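Local coordinates for protein 33 kDa chaperonin (Thermotoga maritima, PDB 1VQ0) that probably acts as a redox-regulated molecular chaperone that protects thermally unfolding and oxidatively damaged proteins from irreversible aggregation, at residues A[75-78]-A[83-86]; A[142-145]-A[149-152]. All blocks are in the same frame, centred on the assembly; numbering follows the deposited sequence.

Contact 1: residues A[75-78]-A[83-86]; sequences DIEG and RRVV
D75 OD2 accepts from R84 NH2 at 2.7 Å, and a second arginine, R126 on the next strand of the sheet, forms a salt bridge to the same oxygen. R84 takes the carboxylate side-on: its NE reaches D75 OD1 at 2.9 Å, with an N-H...O angle of 164°. Both oxygens are met on their syn sides and lie close to the guanidinium plane, so the two bonds fix the rotation of the group. The extended run of R84 from CG to NE carries it diagonally over to the partner strand, past its own pair mate E77, to D75 in the next non-hydrogen-bonded pair. E77 plays another part. Its carboxylate stacks nearly parallel on the guanidinium, OE1 lying over one face; its salt bridge to R84 NH2 is long (3.9 Å), a matter of charge alone since no N-H points at it, and its stronger partner is again R126.

Beneath these charges runs an antiparallel hairpin. I76 and V85 form the hydrogen-bonded pair, with I76 N to V85 O at 2.8 Å and V85 N to I76 O at 2.9 Å, and G78 N to R83 O continues the pairing toward the turn. The beta-branched side chains of I76 and V85 suit a strand and share the face away from the salt bridges, and there V85 packs on V51 and A55 of helix 46-62. One face of the hairpin is thus apolar toward the helix, while on the other, beside V86, two acids face two arginines across three strands, which probably keeps the buried D75 ionised.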
ATOM      1  N   ASP A  75      -4.718  -9.084   3.694  1.00 32.92           N
ATOM      2  CA  ASP A  75      -5.988  -8.418   3.855  1.00 31.93           C
ATOM      3  C   ASP A  75      -6.659  -8.241   2.449  1.00 31.06           C
ATOM      4  O   ASP A  75      -6.260  -7.417   1.641  1.00 29.91           O
ATOM      5  CB  ASP A  75      -5.740  -7.061   4.512  1.00 30.66           C
ATOM      6  CG  ASP A  75      -6.973  -6.265   4.657  1.00 36.10           C
ATOM      7  OD1 ASP A  75      -8.047  -6.843   4.589  1.00 34.36           O
ATOM      8  OD2 ASP A  75      -6.974  -5.041   4.851  1.00 40.11           O
ATOM      9  N   ILE A  76      -7.593  -9.121   2.166  1.00 30.50           N
ATOM     10  CA  ILE A  76      -8.426  -9.084   0.988  1.00 31.48           C
ATOM     11  C   ILE A  76      -9.798  -8.424   1.324  1.00 31.81           C
ATOM     12  O   ILE A  76     -10.497  -8.801   2.221  1.00 29.01           O
ATOM     13  CB  ILE A  76      -8.600 -10.458   0.429  1.00 30.85           C
ATOM     14  CG1 ILE A  76      -7.238 -10.993  -0.056  1.00 34.13           C
ATOM     15  CG2 ILE A  76      -9.596 -10.434  -0.727  1.00 28.59           C
ATOM     16  CD1 ILE A  76      -7.275 -12.441  -0.311  1.00 34.64           C
ATOM     17  N   GLU A  77     -10.092  -7.368   0.606  1.00 31.42           N
ATOM     18  CA  GLU A  77     -11.325  -6.646   0.831  1.00 32.45           C
ATOM     19  C   GLU A  77     -12.112  -6.497  -0.491  1.00 30.99           C
ATOM     20  O   GLU A  77     -11.562  -6.125  -1.522  1.00 31.02           O
ATOM     21  CB  GLU A  77     -10.998  -5.301   1.442  1.00 32.77           C
ATOM     22  CG  GLU A  77     -12.256  -4.581   1.936  1.00 38.43           C
ATOM     23  CD  GLU A  77     -11.912  -3.317   2.720  1.00 44.57           C
ATOM     24  OE1 GLU A  77     -10.750  -2.900   2.748  1.00 49.11           O
ATOM     25  OE2 GLU A  77     -12.810  -2.753   3.318  1.00 49.52           O
ATOM     26  N   GLY A  78     -13.387  -6.845  -0.468  1.00 31.76           N
ATOM     27  CA  GLY A  78     -14.214  -6.788  -1.694  1.00 31.57           C
ATOM     28  C   GLY A  78     -15.661  -6.616  -1.448  1.00 32.64           C
ATOM     29  O   GLY A  78     -16.065  -6.487  -0.300  1.00 33.82           O
ATOM     30  N   ARG A  83     -17.117  -9.879   2.405  1.00 34.14           N
ATOM     31  CA  ARG A  83     -16.676  -8.496   2.632  1.00 35.23           C
ATOM     32  C   ARG A  83     -15.184  -8.322   2.844  1.00 36.71           C
ATOM     33  O   ARG A  83     -14.537  -7.488   2.197  1.00 36.48           O
ATOM     34  CB  ARG A  83     -17.461  -7.821   3.755  1.00 35.74           C
ATOM     35  CG  ARG A  83     -18.970  -7.865   3.593  1.00 40.88           C
ATOM     36  CD  ARG A  83     -19.793  -6.771   4.368  1.00 51.70           C
ATOM     37  NE  ARG A  83     -19.435  -6.546   5.782  1.00 58.40           N
ATOM     38  CZ  ARG A  83     -19.829  -7.292   6.831  1.00 62.66           C
ATOM     39  NH1 ARG A  83     -20.580  -8.397   6.681  1.00 62.84           N
ATOM     40  NH2 ARG A  83     -19.418  -6.941   8.053  1.00 62.35           N
ATOM     41  N   ARG A  84     -14.643  -9.104   3.770  1.00 36.72           N
ATOM     42  CA  ARG A  84     -13.247  -9.007   4.156  1.00 37.09           C
ATOM     43  C   ARG A  84     -12.691 -10.332   4.675  1.00 35.59           C
ATOM     44  O   ARG A  84     -13.371 -11.052   5.396  1.00 33.65           O
ATOM     45  CB  ARG A  84     -13.039  -7.948   5.263  1.00 37.03           C
ATOM     46  CG  ARG A  84     -11.651  -7.313   5.144  1.00 41.60           C
ATOM     47  CD  ARG A  84     -11.519  -6.094   5.926  1.00 43.16           C
ATOM     48  NE  ARG A  84     -10.256  -5.373   5.730  1.00 44.08           N
ATOM     49  CZ  ARG A  84     -10.028  -4.157   6.261  1.00 43.63           C
ATOM     50  NH1 ARG A  84     -10.946  -3.555   6.993  1.00 46.79           N
ATOM     51  NH2 ARG A  84      -8.904  -3.526   6.086  1.00 41.94           N
ATOM     52  N   VAL A  85     -11.459 -10.620   4.252  1.00 34.54           N
ATOM     53  CA  VAL A  85     -10.713 -11.798   4.640  1.00 34.17           C
ATOM     54  C   VAL A  85      -9.304 -11.384   5.035  1.00 35.19           C
ATOM     55  O   VAL A  85      -8.566 -10.811   4.214  1.00 33.75           O
ATOM     56  CB  VAL A  85     -10.606 -12.800   3.474  1.00 33.99           C
ATOM     57  CG1 VAL A  85     -10.018 -14.082   3.943  1.00 35.21           C
ATOM     58  CG2 VAL A  85     -11.936 -13.051   2.864  1.00 37.01           C
ATOM     59  N   VAL A  86      -8.927 -11.713   6.278  1.00 34.29           N
ATOM     60  CA  VAL A  86      -7.665 -11.280   6.874  1.00 33.83           C
ATOM     61  C   VAL A  86      -6.915 -12.496   7.468  1.00 34.00           C
ATOM     62  O   VAL A  86      -7.460 -13.268   8.268  1.00 33.56           O
ATOM     63  CB  VAL A  86      -7.910 -10.227   8.005  1.00 33.67           C
ATOM     64  CG1 VAL A  86      -6.621  -9.759   8.601  1.00 32.93           C
ATOM     65  CG2 VAL A  86      -8.616  -9.037   7.482  1.00 33.76           C
TER

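Contact 2: residues A[142-145]-A[149-152]; sequences PLVS and AEDL
V144 N and S145 N both donate to D151 OD1, at 2.8 Å and 2.9 Å. G146 N adds a third donor to OD1, and I148 N binds OD2, so this carboxylate is the close-packed part of the contact. The bond from S145 is nearly straight (176°), that from V144 more bent. D151 sets its CG beside its own backbone N (chi1 -56°), which brings the carboxylate up to the backbone of residues 143-145. L143 lays CD2 against it, 3.6 Å from D151 CG, and the leucine suits this place because it also reaches L125 and I76 of the sheet. Farther along, a water donates to both P142 O and D151 O, joining the strand end to the helix.

The outer side is looser. V144 CG1 lies crosswise to the extended E150 side chain, 3.5 Å from E150 CD, and S145 OG makes only a weak bond to E150 OE1 at 3.4 Å; V144 and E150 are solvent-exposed. With an alanine at D151, the amides of V144 and S145 would probably lose their shared acceptor and the loop would be freer to shift. A short aspartate in the first turn of helix 149-160 thus gathers the N-H groups of the preceding loop, fixing how the chain enters the helix.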
ATOM      1  N   PRO A 142      -4.900  -4.816  -7.232  1.00 28.56           N
ATOM      2  CA  PRO A 142      -6.209  -5.258  -7.565  1.00 29.37           C
ATOM      3  C   PRO A 142      -6.255  -6.777  -7.609  1.00 29.97           C
ATOM      4  O   PRO A 142      -5.225  -7.398  -7.837  1.00 29.33           O
ATOM      5  CB  PRO A 142      -6.506  -4.614  -8.923  1.00 30.69           C
ATOM      6  CG  PRO A 142      -5.141  -4.178  -9.469  1.00 28.47           C
ATOM      7  CD  PRO A 142      -4.189  -4.241  -8.359  1.00 28.23           C
ATOM      8  N   LEU A 143      -7.428  -7.352  -7.303  1.00 30.82           N
ATOM      9  CA  LEU A 143      -7.565  -8.813  -7.347  1.00 31.62           C
ATOM     10  C   LEU A 143      -7.495  -9.207  -8.805  1.00 31.99           C
ATOM     11  O   LEU A 143      -7.877  -8.458  -9.665  1.00 30.91           O
ATOM     12  CB  LEU A 143      -8.868  -9.277  -6.722  1.00 31.11           C
ATOM     13  CG  LEU A 143      -9.006  -9.169  -5.239  1.00 29.78           C
ATOM     14  CD1 LEU A 143     -10.544  -9.427  -4.855  1.00 30.25           C
ATOM     15  CD2 LEU A 143      -8.065 -10.163  -4.496  1.00 27.16           C
ATOM     16  N   VAL A 144      -6.927 -10.364  -9.048  1.00 36.29           N
ATOM     17  CA  VAL A 144      -6.847 -10.969 -10.332  1.00 38.30           C
ATOM     18  C   VAL A 144      -8.050 -11.888 -10.624  1.00 38.75           C
ATOM     19  O   VAL A 144      -8.525 -11.929 -11.742  1.00 41.32           O
ATOM     20  CB  VAL A 144      -5.575 -11.893 -10.386  1.00 39.46           C
ATOM     21  CG1 VAL A 144      -5.706 -12.938 -11.547  1.00 42.51           C
ATOM     22  CG2 VAL A 144      -4.362 -11.050 -10.569  1.00 41.87           C
ATOM     23  N   SER A 145      -8.421 -12.731  -9.665  1.00 38.86           N
ATOM     24  CA  SER A 145      -9.516 -13.723  -9.832  1.00 38.91           C
ATOM     25  C   SER A 145     -10.351 -13.903  -8.583  1.00 38.75           C
ATOM     26  O   SER A 145     -11.474 -14.348  -8.690  1.00 41.64           O
ATOM     27  CB  SER A 145      -8.977 -15.107 -10.173  1.00 39.28           C
ATOM     28  OG  SER A 145      -8.247 -15.699  -9.119  1.00 37.16           O
ATOM     29  N   ALA A 149      -5.181 -17.900  -4.265  1.00 33.79           N
ATOM     30  CA  ALA A 149      -3.874 -18.403  -4.695  1.00 34.14           C
ATOM     31  C   ALA A 149      -3.299 -17.441  -5.711  1.00 33.61           C
ATOM     32  O   ALA A 149      -2.236 -16.829  -5.496  1.00 34.31           O
ATOM     33  CB  ALA A 149      -3.945 -19.854  -5.288  1.00 32.54           C
ATOM     34  N   GLU A 150      -4.056 -17.263  -6.773  1.00 33.91           N
ATOM     35  CA  GLU A 150      -3.563 -16.489  -7.932  1.00 35.85           C
ATOM     36  C   GLU A 150      -3.381 -15.001  -7.631  1.00 32.96           C
ATOM     37  O   GLU A 150      -2.519 -14.363  -8.203  1.00 33.11           O
ATOM     38  CB  GLU A 150      -4.504 -16.636  -9.139  1.00 35.77           C
ATOM     39  CG  GLU A 150      -3.821 -16.254 -10.428  1.00 45.48           C
ATOM     40  CD  GLU A 150      -4.727 -16.308 -11.643  1.00 50.61           C
ATOM     41  OE1 GLU A 150      -5.904 -16.668 -11.451  1.00 53.40           O
ATOM     42  OE2 GLU A 150      -4.232 -15.951 -12.757  1.00 53.20           O
ATOM     43  N   ASP A 151      -4.296 -14.469  -6.826  1.00 32.54           N
ATOM     44  CA  ASP A 151      -4.218 -13.110  -6.339  1.00 32.51           C
ATOM     45  C   ASP A 151      -2.885 -12.870  -5.584  1.00 32.37           C
ATOM     46  O   ASP A 151      -2.234 -11.880  -5.830  1.00 30.66           O
ATOM     47  CB  ASP A 151      -5.365 -12.812  -5.438  1.00 33.85           C
ATOM     48  CG  ASP A 151      -6.716 -13.059  -6.083  1.00 34.52           C
ATOM     49  OD1 ASP A 151      -7.021 -12.508  -7.179  1.00 27.60           O
ATOM     50  OD2 ASP A 151      -7.532 -13.757  -5.480  1.00 37.48           O
ATOM     51  N   LEU A 152      -2.482 -13.836  -4.767  1.00 33.04           N
ATOM     52  CA  LEU A 152      -1.261 -13.773  -3.970  1.00 33.98           C
ATOM     53  C   LEU A 152      -0.049 -13.944  -4.826  1.00 33.19           C
ATOM     54  O   LEU A 152       0.924 -13.217  -4.670  1.00 34.21           O
ATOM     55  CB  LEU A 152      -1.214 -14.843  -2.879  1.00 34.10           C
ATOM     56  CG  LEU A 152      -0.719 -14.399  -1.501  1.00 39.11           C
ATOM     57  CD1 LEU A 152      -0.190 -15.486  -0.778  1.00 38.60           C
ATOM     58  CD2 LEU A 152       0.247 -13.412  -1.450  1.00 37.29           C
TER
HETATM   59  O   HOH W   1      -4.345  -9.755  -6.828  1.00 27.87           O

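How the contacts relate
Contact 1 closes before contact 2 opens along the chain, and their centres lie 12 Å apart. The large mixed sheet connects them: contact 1 joins the neighbouring strands 71-78 and 84-90, whereas contact 2 starts at the end of strand 137-142, an outermost strand within the chain, and leads into helix 149-160. Strand 123-130 lies between strands 71-78 and 137-142. The two contacts touch where I76 CG2 meets L143 CD2 at 4.1 Å, so the I76 face of the hairpin also meets the loop that leads into the helix. One contact therefore pairs two inner strands of the sheet, and the other sets the chain's departure from its edge, where P142 also packs on T135 of the second subunit.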